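Local coordinates for protein anthranilate-CoA ligase (Stigmatella aurantiaca, PDB 4WV3) that belongs to the ANL superfamily of AMP-binding enzymes, pairing a large N-terminal part with a smaller C-terminal domain, at residues R34-R39 and D69-V74; I86-N91 and E100-D105; R474-H479 and I493-E498. One frame throughout, in Å; residues are numbered along the deposited sequence.

Contact 1 of 3, residues R34-R39 and D69-V74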
loop_
_atom_site.group_PDB
_atom_site.type_symbol
_atom_site.label_atom_id
_atom_site.label_comp_id
_atom_site.label_asym_id
_atom_site.label_seq_id
_atom_site.Cartn_x
_atom_site.Cartn_y
_atom_site.Cartn_z
ATOM N N ARG A 34 -12.092 -11.366 -17.203
ATOM C CA ARG A 34 -12.714 -10.283 -17.953
ATOM C C ARG A 34 -11.712 -9.250 -18.465
ATOM O O ARG A 34 -10.714 -8.956 -17.809
ATOM C CB ARG A 34 -13.757 -9.602 -17.062
ATOM C CG ARG A 34 -14.651 -8.592 -17.754
ATOM C CD ARG A 34 -15.737 -8.125 -16.800
ATOM N NE ARG A 34 -16.622 -7.136 -17.403
ATOM C CZ ARG A 34 -17.697 -6.637 -16.801
ATOM N NH1 ARG A 34 -18.021 -7.038 -15.579
ATOM N NH2 ARG A 34 -18.449 -5.738 -17.421
ATOM N N GLU A 35 -11.989 -8.712 -19.647
ATOM C CA GLU A 35 -11.218 -7.603 -20.194
ATOM C C GLU A 35 -12.170 -6.491 -20.614
ATOM O O GLU A 35 -13.163 -6.741 -21.295
ATOM C CB GLU A 35 -10.383 -8.055 -21.392
ATOM C CG GLU A 35 -9.251 -9.005 -21.044
ATOM C CD GLU A 35 -8.426 -9.393 -22.257
ATOM O OE1 GLU A 35 -8.621 -8.784 -23.332
ATOM O OE2 GLU A 35 -7.586 -10.309 -22.135
ATOM N N MET A 36 -11.868 -5.265 -20.204
ATOM C CA MET A 36 -12.738 -4.137 -20.511
ATOM C C MET A 36 -11.987 -2.994 -21.185
ATOM O O MET A 36 -10.813 -2.754 -20.904
ATOM C CB MET A 36 -13.426 -3.625 -19.242
ATOM C CG MET A 36 -14.209 -4.684 -18.486
ATOM S SD MET A 36 -15.192 -3.987 -17.144
ATOM C CE MET A 36 -16.404 -3.048 -18.068
ATOM N N THR A 37 -12.678 -2.297 -22.080
ATOM C CA THR A 37 -12.141 -1.088 -22.685
ATOM C C THR A 37 -12.527 0.104 -21.820
ATOM O O THR A 37 -13.346 -0.027 -20.911
ATOM C CB THR A 37 -12.688 -0.877 -24.107
ATOM O OG1 THR A 37 -14.094 -0.604 -24.046
ATOM C CG2 THR A 37 -12.450 -2.114 -24.960
ATOM N N PHE A 38 -11.937 1.262 -22.097
ATOM C CA PHE A 38 -12.251 2.472 -21.343
ATOM C C PHE A 38 -13.724 2.852 -21.472
ATOM O O PHE A 38 -14.329 3.356 -20.525
ATOM C CB PHE A 38 -11.363 3.636 -21.787
ATOM C CG PHE A 38 -9.951 3.552 -21.280
ATOM C CD1 PHE A 38 -9.625 4.025 -20.020
ATOM C CD2 PHE A 38 -8.948 3.009 -22.066
ATOM C CE1 PHE A 38 -8.326 3.953 -19.550
ATOM C CE2 PHE A 38 -7.646 2.933 -21.602
ATOM C CZ PHE A 38 -7.335 3.406 -20.342
ATOM N N ARG A 39 -14.299 2.602 -22.646
ATOM C CA ARG A 39 -15.710 2.887 -22.881
ATOM C C ARG A 39 -16.597 1.959 -22.056
ATOM O O ARG A 39 -17.582 2.394 -21.461
ATOM C CB ARG A 39 -16.047 2.755 -24.370
ATOM C CG ARG A 39 -17.517 2.971 -24.698
ATOM C CD ARG A 39 -17.993 4.332 -24.219
ATOM N NE ARG A 39 -17.318 5.425 -24.911
ATOM C CZ ARG A 39 -17.376 6.698 -24.531
ATOM N NH1 ARG A 39 -18.074 7.038 -23.455
ATOM N NH2 ARG A 39 -16.732 7.630 -25.221
ATOM N N ASP A 69 -9.755 -7.839 -6.221
ATOM C CA ASP A 69 -9.238 -7.031 -7.321
ATOM C C ASP A 69 -9.895 -7.581 -8.578
ATOM O O ASP A 69 -9.651 -8.721 -8.971
ATOM C CB ASP A 69 -7.711 -7.093 -7.378
ATOM C CG ASP A 69 -7.050 -6.082 -6.461
ATOM O OD1 ASP A 69 -7.694 -5.656 -5.480
ATOM O OD2 ASP A 69 -5.885 -5.714 -6.725
ATOM N N SER A 70 -10.738 -6.765 -9.199
ATOM C CA SER A 70 -11.538 -7.220 -10.325
ATOM C C SER A 70 -12.103 -6.048 -11.114
ATOM O O SER A 70 -11.935 -4.888 -10.736
ATOM C CB SER A 70 -12.676 -8.147 -9.896
ATOM O OG SER A 70 -13.502 -7.515 -8.930
ATOM N N ALA A 71 -12.777 -6.364 -12.215
ATOM C CA ALA A 71 -13.438 -5.355 -13.027
ATOM C C ALA A 71 -14.568 -4.705 -12.238
ATOM O O ALA A 71 -14.812 -3.505 -12.359
ATOM C CB ALA A 71 -13.976 -5.978 -14.302
ATOM N N GLU A 72 -15.249 -5.506 -11.425
ATOM C CA GLU A 72 -16.376 -5.021 -10.635
ATOM C C GLU A 72 -15.932 -4.058 -9.539
ATOM O O GLU A 72 -16.695 -3.186 -9.131
ATOM C CB GLU A 72 -17.158 -6.188 -10.024
ATOM C CG GLU A 72 -17.961 -7.004 -11.024
ATOM C CD GLU A 72 -17.105 -7.970 -11.818
ATOM O OE1 GLU A 72 -15.942 -8.201 -11.423
ATOM O OE2 GLU A 72 -17.595 -8.499 -12.838
ATOM N N TRP A 73 -14.702 -4.223 -9.064
ATOM C CA TRP A 73 -14.146 -3.315 -8.070
ATOM C C TRP A 73 -13.984 -1.928 -8.678
ATOM O O TRP A 73 -14.397 -0.926 -8.092
ATOM C CB TRP A 73 -12.789 -3.824 -7.573
ATOM C CG TRP A 73 -12.364 -3.245 -6.251
ATOM C CD1 TRP A 73 -12.410 -3.865 -5.037
ATOM C CD2 TRP A 73 -11.829 -1.934 -6.010
ATOM N NE1 TRP A 73 -11.938 -3.026 -4.058
ATOM C CE2 TRP A 73 -11.576 -1.836 -4.628
ATOM C CE3 TRP A 73 -11.539 -0.838 -6.829
ATOM C CZ2 TRP A 73 -11.049 -0.684 -4.046
ATOM C CZ3 TRP A 73 -11.016 0.303 -6.250
ATOM C CH2 TRP A 73 -10.776 0.371 -4.873
ATOM N N VAL A 74 -13.382 -1.878 -9.862
ATOM C CA VAL A 74 -13.090 -0.615 -10.528
ATOM C C VAL A 74 -14.353 0.139 -10.937
ATOM O O VAL A 74 -14.483 1.333 -10.670
ATOM C CB VAL A 74 -12.202 -0.825 -11.769
ATOM C CG1 VAL A 74 -11.984 0.493 -12.485
ATOM C CG2 VAL A 74 -10.872 -1.443 -11.371
#
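Ala71, in the first turn of helix 71-83, gives up the most surface here, and its methyl is met by two side chains at once. Ala71 CB lies 3.7 Å from Arg34 CD, and Met36 SD comes equally close to it from the next inward-facing position of the 34-39 segment. Arg34 carries the polar half of the contact. With CG trans to the backbone N (chi1 -171°) and the chain fully extended as far as NE, its aliphatic part runs past the Ala71 methyl and delivers the guanidinium beyond it. There Arg34 NH1 forms a salt bridge with Glu72 OE2, 3.1 Å away. The carboxylate oxygen sits at the edge of the guanidinium, in its plane. The hydrogen-bond component is weak, with an N-H...O angle of 129°; the two planes are turned 58° apart. Glu72 reaches the site through a bend in the middle of its chain, which turns its end toward the arginine. Met36 SD stands 3.2 Å above one guanidinium face, offset toward the rim. The other terminal nitrogen, Arg34 NH2, makes a salt bridge to Glu44 of helix 38-54; with acidic groups at both NH1 and NH2, the arginine links two helices and its rotation is probably restricted. Leu29 of strand 27-30 touches both Met36 and Ala71. Strand 35-37 is an outermost strand of the nine-stranded mixed sheet, whereas helix 71-83 connects strands 62-66 and 86-89, parallel neighbours in another sheet. The contact thus sets the crossover helix of a beta-alpha-beta unit against the border of a second sheet, an arrangement in keeping with the layered alpha/beta N-terminal part of ANL enzymes.

Contact 2 of 3, residues I86-N91 and E100-D105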
loop_
_atom_site.group_PDB
_atom_site.type_symbol
_atom_site.label_atom_id
_atom_site.label_comp_id
_atom_site.label_asym_id
_atom_site.label_seq_id
_atom_site.Cartn_x
_atom_site.Cartn_y
_atom_site.Cartn_z
ATOM N N ILE A 86 -18.917 8.719 -1.345
ATOM C CA ILE A 86 -17.593 8.389 -0.833
ATOM C C ILE A 86 -17.306 6.893 -0.900
ATOM O O ILE A 86 -17.928 6.097 -0.198
ATOM C CB ILE A 86 -17.409 8.892 0.613
ATOM C CG1 ILE A 86 -17.649 10.403 0.677
ATOM C CG2 ILE A 86 -16.022 8.543 1.128
ATOM C CD1 ILE A 86 -17.500 10.997 2.060
ATOM N N ALA A 87 -16.356 6.516 -1.749
ATOM C CA ALA A 87 -15.975 5.119 -1.897
ATOM C C ALA A 87 -15.142 4.645 -0.711
ATOM O O ALA A 87 -14.160 5.285 -0.333
ATOM C CB ALA A 87 -15.215 4.913 -3.199
ATOM N N VAL A 88 -15.539 3.520 -0.125
ATOM C CA VAL A 88 -14.816 2.954 1.007
ATOM C C VAL A 88 -14.203 1.604 0.637
ATOM O O VAL A 88 -14.862 0.568 0.722
ATOM C CB VAL A 88 -15.733 2.787 2.237
ATOM C CG1 VAL A 88 -14.928 2.324 3.444
ATOM C CG2 VAL A 88 -16.449 4.093 2.543
ATOM N N GLY A 89 -12.941 1.628 0.215
ATOM C CA GLY A 89 -12.231 0.415 -0.151
ATOM C C GLY A 89 -11.761 -0.347 1.072
ATOM O O GLY A 89 -10.857 0.095 1.780
ATOM N N ILE A 90 -12.373 -1.502 1.314
ATOM C CA ILE A 90 -12.146 -2.245 2.548
ATOM C C ILE A 90 -11.201 -3.431 2.356
ATOM O O ILE A 90 -11.241 -4.111 1.331
ATOM C CB ILE A 90 -13.483 -2.731 3.148
ATOM C CG1 ILE A 90 -14.497 -1.584 3.169
ATOM C CG2 ILE A 90 -13.281 -3.292 4.548
ATOM C CD1 ILE A 90 -15.855 -1.973 3.703
ATOM N N ASN A 91 -10.347 -3.657 3.352
ATOM C CA ASN A 91 -9.433 -4.796 3.373
ATOM C C ASN A 91 -10.179 -6.120 3.225
ATOM O O ASN A 91 -11.177 -6.365 3.904
ATOM C CB ASN A 91 -8.620 -4.786 4.671
ATOM C CG ASN A 91 -7.470 -5.781 4.662
ATOM O OD1 ASN A 91 -7.571 -6.872 4.103
ATOM N ND2 ASN A 91 -6.365 -5.402 5.295
ATOM N N GLU A 100 -17.543 -4.847 11.034
ATOM C CA GLU A 100 -18.655 -4.216 11.737
ATOM C C GLU A 100 -18.293 -2.802 12.176
ATOM O O GLU A 100 -19.116 -1.889 12.093
ATOM C CB GLU A 100 -19.072 -5.052 12.947
ATOM C CG GLU A 100 -20.256 -4.480 13.709
ATOM C CD GLU A 100 -20.495 -5.181 15.030
ATOM O OE1 GLU A 100 -20.690 -6.416 15.027
ATOM O OE2 GLU A 100 -20.482 -4.496 16.073
ATOM N N TYR A 101 -17.061 -2.627 12.643
ATOM C CA TYR A 101 -16.582 -1.310 13.049
ATOM C C TYR A 101 -16.557 -0.347 11.869
ATOM O O TYR A 101 -17.058 0.772 11.964
ATOM C CB TYR A 101 -15.187 -1.405 13.670
ATOM C CG TYR A 101 -14.559 -0.055 13.945
ATOM C CD1 TYR A 101 -14.914 0.681 15.069
ATOM C CD2 TYR A 101 -13.612 0.483 13.081
ATOM C CE1 TYR A 101 -14.344 1.915 15.325
ATOM C CE2 TYR A 101 -13.039 1.718 13.328
ATOM C CZ TYR A 101 -13.408 2.429 14.452
ATOM O OH TYR A 101 -12.839 3.657 14.704
ATOM N N ILE A 102 -15.970 -0.791 10.764
ATOM C CA ILE A 102 -15.827 0.040 9.572
ATOM C C ILE A 102 -17.170 0.513 9.022
ATOM O O ILE A 102 -17.379 1.709 8.817
ATOM C CB ILE A 102 -15.048 -0.698 8.462
ATOM C CG1 ILE A 102 -13.597 -0.921 8.892
ATOM C CG2 ILE A 102 -15.099 0.083 7.159
ATOM C CD1 ILE A 102 -12.779 -1.709 7.896
ATOM N N LEU A 103 -18.082 -0.427 8.797
ATOM C CA LEU A 103 -19.378 -0.113 8.204
ATOM C C LEU A 103 -20.231 0.796 9.087
ATOM O O LEU A 103 -21.013 1.604 8.585
ATOM C CB LEU A 103 -20.139 -1.395 7.863
ATOM C CG LEU A 103 -19.472 -2.272 6.801
ATOM C CD1 LEU A 103 -20.329 -3.486 6.482
ATOM C CD2 LEU A 103 -19.188 -1.463 5.545
ATOM N N ARG A 104 -20.077 0.662 10.399
ATOM C CA ARG A 104 -20.813 1.497 11.339
ATOM C C ARG A 104 -20.188 2.885 11.424
ATOM O O ARG A 104 -20.887 3.887 11.570
ATOM C CB ARG A 104 -20.833 0.857 12.727
ATOM C CG ARG A 104 -21.708 1.587 13.735
ATOM C CD ARG A 104 -21.369 1.187 15.160
ATOM N NE ARG A 104 -21.248 -0.260 15.311
ATOM C CZ ARG A 104 -22.271 -1.078 15.529
ATOM N NH1 ARG A 104 -23.502 -0.594 15.617
ATOM N NH2 ARG A 104 -22.066 -2.381 15.653
ATOM N N ASP A 105 -18.863 2.932 11.329
ATOM C CA ASP A 105 -18.123 4.180 11.475
ATOM C C ASP A 105 -18.337 5.123 10.293
ATOM O O ASP A 105 -18.260 6.342 10.443
ATOM C CB ASP A 105 -16.631 3.893 11.669
ATOM C CG ASP A 105 -15.832 5.138 11.999
ATOM O OD1 ASP A 105 -16.010 5.687 13.107
ATOM O OD2 ASP A 105 -15.014 5.558 11.154
#
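Ile90 and Ile102 make the main contact, sliding past each other in opposite directions so that each offers two branches to the other. Ile90 CG2 meets Ile102 CD1 at 3.7 Å, while Ile90 CD1 lies 4.1 Å from Ile102 CG2. Both isoleucines keep CG1 trans to the carbonyl carbon (chi1 -47° in Ile90, -67° in Ile102); with the two side chains running oppositely, each CG2 faces the other's CD1. Ile90 CD1 also touches Leu103 CD2 at 3.8 Å, the leucine running across it at about a right angle. A looser approach, 4.3 Å between Val88 CG1 and Ile102 CG2, extends the patch along strand 86-89.

In the next shell, Ile90 rests on Leu66 and Val88 on Cys62, both of the neighbouring strand 62-66. Tyr174 of strand 169-175 packs against Val88 and Ile102, and its OH bonds to Asp105 OD2; His379 ND1 bonds to Asp105 OD1, so the C-terminal turn of helix 96-105 is held by polar groups beside the apolar patch. The helix leads on to strand 110-114, with strand 62-66 lying between the two parallel strands it connects. The bound 5'-O-[(S)-[(2-aminobenzoyl)oxy](hydroxy)phosphoryl]adenosine is about 13 Å from the Ile102 side chain. All four touching residues are buried and meet through aliphatic carbon alone, which implies that shape and exclusion of water, rather than directional bonding, seat the helix on the sheet.

Contact 3 of 3, residues R474-H479 and I493-E498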
loop_
_atom_site.group_PDB
_atom_site.type_symbol
_atom_site.label_atom_id
_atom_site.label_comp_id
_atom_site.label_asym_id
_atom_site.label_seq_id
_atom_site.Cartn_x
_atom_site.Cartn_y
_atom_site.Cartn_z
ATOM N N ARG A 474 26.214 -19.841 13.399
ATOM C CA ARG A 474 27.563 -19.297 13.465
ATOM C C ARG A 474 27.844 -18.357 12.293
ATOM O O ARG A 474 28.457 -17.304 12.468
ATOM C CB ARG A 474 28.586 -20.434 13.502
ATOM C CG ARG A 474 30.036 -19.985 13.521
ATOM C CD ARG A 474 30.960 -21.159 13.801
ATOM N NE ARG A 474 30.667 -22.301 12.940
ATOM C CZ ARG A 474 30.564 -23.555 13.370
ATOM N NH1 ARG A 474 30.733 -23.834 14.655
ATOM N NH2 ARG A 474 30.292 -24.531 12.515
ATOM N N GLN A 475 27.387 -18.739 11.104
ATOM C CA GLN A 475 27.564 -17.916 9.909
ATOM C C GLN A 475 26.833 -16.584 10.038
ATOM O O GLN A 475 27.396 -15.527 9.756
ATOM C CB GLN A 475 27.080 -18.656 8.661
ATOM C CG GLN A 475 27.928 -19.856 8.274
ATOM C CD GLN A 475 27.416 -20.553 7.029
ATOM O OE1 GLN A 475 26.679 -19.968 6.234
ATOM N NE2 GLN A 475 27.799 -21.813 6.855
ATOM N N ILE A 476 25.575 -16.644 10.462
ATOM C CA ILE A 476 24.771 -15.445 10.663
ATOM C C ILE A 476 25.370 -14.578 11.767
ATOM O O ILE A 476 25.393 -13.350 11.666
ATOM C CB ILE A 476 23.307 -15.799 11.005
ATOM C CG1 ILE A 476 22.645 -16.511 9.824
ATOM C CG2 ILE A 476 22.518 -14.554 11.371
ATOM C CD1 ILE A 476 21.190 -16.860 10.058
ATOM N N THR A 477 25.868 -15.228 12.815
ATOM C CA THR A 477 26.503 -14.529 13.925
ATOM C C THR A 477 27.764 -13.799 13.473
ATOM O O THR A 477 27.954 -12.622 13.780
ATOM C CB THR A 477 26.862 -15.498 15.068
ATOM O OG1 THR A 477 25.673 -16.144 15.540
ATOM C CG2 THR A 477 27.519 -14.752 16.219
ATOM N N ASP A 478 28.622 -14.502 12.740
ATOM C CA ASP A 478 29.871 -13.919 12.257
ATOM C C ASP A 478 29.621 -12.836 11.212
ATOM O O ASP A 478 30.426 -11.917 11.053
ATOM C CB ASP A 478 30.791 -15.002 11.690
ATOM C CG ASP A 478 31.204 -16.021 12.735
ATOM O OD1 ASP A 478 31.093 -15.716 13.942
ATOM O OD2 ASP A 478 31.643 -17.126 12.349
ATOM N N HIS A 479 28.504 -12.950 10.501
ATOM C CA HIS A 479 28.131 -11.962 9.499
ATOM C C HIS A 479 27.713 -10.651 10.158
ATOM O O HIS A 479 27.975 -9.569 9.634
ATOM C CB HIS A 479 26.999 -12.497 8.620
ATOM C CG HIS A 479 26.488 -11.508 7.621
ATOM N ND1 HIS A 479 27.283 -10.971 6.630
ATOM C CD2 HIS A 479 25.262 -10.958 7.459
ATOM C CE1 HIS A 479 26.568 -10.134 5.901
ATOM N NE2 HIS A 479 25.338 -10.107 6.383
ATOM N N ILE A 493 18.822 -15.113 18.213
ATOM C CA ILE A 493 18.398 -15.410 16.852
ATOM C C ILE A 493 17.433 -16.588 16.864
ATOM O O ILE A 493 17.828 -17.724 17.125
ATOM C CB ILE A 493 19.594 -15.728 15.939
ATOM C CG1 ILE A 493 20.503 -14.505 15.812
ATOM C CG2 ILE A 493 19.112 -16.176 14.567
ATOM C CD1 ILE A 493 21.736 -14.746 14.974
ATOM N N GLU A 494 16.164 -16.308 16.592
ATOM C CA GLU A 494 15.139 -17.343 16.586
ATOM C C GLU A 494 14.616 -17.584 15.175
ATOM O O GLU A 494 14.193 -16.654 14.490
ATOM C CB GLU A 494 13.991 -16.967 17.524
ATOM C CG GLU A 494 12.839 -17.955 17.524
ATOM C CD GLU A 494 11.905 -17.756 18.702
ATOM O OE1 GLU A 494 12.378 -17.297 19.763
ATOM O OE2 GLU A 494 10.700 -18.057 18.565
ATOM N N PHE A 495 14.655 -18.840 14.745
ATOM C CA PHE A 495 14.194 -19.199 13.412
ATOM C C PHE A 495 12.711 -19.542 13.417
ATOM O O PHE A 495 12.252 -20.351 14.225
ATOM C CB PHE A 495 15.017 -20.361 12.853
ATOM C CG PHE A 495 16.473 -20.035 12.673
ATOM C CD1 PHE A 495 16.908 -19.358 11.546
ATOM C CD2 PHE A 495 17.403 -20.397 13.633
ATOM C CE1 PHE A 495 18.245 -19.052 11.376
ATOM C CE2 PHE A 495 18.742 -20.094 13.469
ATOM C CZ PHE A 495 19.163 -19.421 12.340
ATOM N N VAL A 496 11.964 -18.912 12.518
ATOM C CA VAL A 496 10.529 -19.138 12.418
ATOM C C VAL A 496 10.141 -19.513 10.993
ATOM O O VAL A 496 10.939 -19.376 10.066
ATOM C CB VAL A 496 9.729 -17.892 12.848
ATOM C CG1 VAL A 496 9.988 -17.572 14.313
ATOM C CG2 VAL A 496 10.083 -16.704 11.966
ATOM N N THR A 497 8.913 -19.990 10.825
ATOM C CA THR A 497 8.416 -20.364 9.508
ATOM C C THR A 497 7.461 -19.304 8.973
ATOM O O THR A 497 7.100 -19.315 7.797
ATOM C CB THR A 497 7.696 -21.723 9.543
ATOM O OG1 THR A 497 6.501 -21.613 10.327
ATOM C CG2 THR A 497 8.600 -22.783 10.147
ATOM N N GLU A 498 7.059 -18.385 9.846
ATOM C CA GLU A 498 6.134 -17.326 9.467
ATOM C C GLU A 498 6.234 -16.124 10.399
ATOM O O GLU A 498 6.612 -16.253 11.564
ATOM C CB GLU A 498 4.698 -17.853 9.453
ATOM C CG GLU A 498 4.243 -18.434 10.781
ATOM C CD GLU A 498 2.834 -18.989 10.722
ATOM O OE1 GLU A 498 2.084 -18.617 9.794
ATOM O OE2 GLU A 498 2.478 -19.802 11.602
#
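Ile476 overlaps Ile493 with one branch and reaches the edge of Phe495 with the other, and it has the largest share of the surface buried here. Its CG2 meets Ile493 CD1 at 3.7 Å, the two side chains running obliquely to one another. Its other end, Ile476 CD1, approaches the rim of the Phe495 ring near the ring plane, 3.9 Å from CE1 and 4.0 Å from CZ; this is an edge contact, not packing on an aromatic face. A chi1 of -64° places CG1 of Ile476 beside the backbone N and CG2 beside the carbonyl carbon, parting the branches between the two strand residues. At the margin, Thr477 OG1 lies 4.2 Å from Ile493 CD1, although its hydrogen bond is to Ile473 O, one helical turn earlier.

Helix 470-483 and strand 492-496 belong to a beta-alpha-beta unit that starts with strand 454-462. The local axes of 474-479 and 493-496 approach to 11.0 Å with 130° between their N-to-C directions, closer to antiparallel than parallel, as expected for a helix and the next strand of such a unit. Ile460 of the parallel neighbouring strand supports both Ile476 and Ile493, and Phe495 packs further on Leu472, Ile473 and Pro468. Ile476 is buried and Thr477 exposed; the contact is hydrocarbon throughout apart from the threonine hydroxyl, so helix and strand adhere by van der Waals packing, at an outermost strand of the three-stranded C-terminal sheet.

Contact 2 is buried and wholly aliphatic; contacts 1 and 3 are partly buried, each with a polar group near its margin. In contact 1 that group forms a salt bridge across the segments, whereas in contact 3 the threonine hydroxyl bonds within its own helix. Contacts 1 and 2 are adjacent: helix 71-83 leads into strand 86-89, and Trp73 CZ2 packs 4.2 Å from Gly89 CA. No two contacts share an element; contact 3 lies apart, its centre about 45 Å from that of contact 1 and 40 Å from that of contact 2. Contacts 2 and 3 both seat a crossover helix on its own sheet, while contact 1 sets one against an edge strand of another.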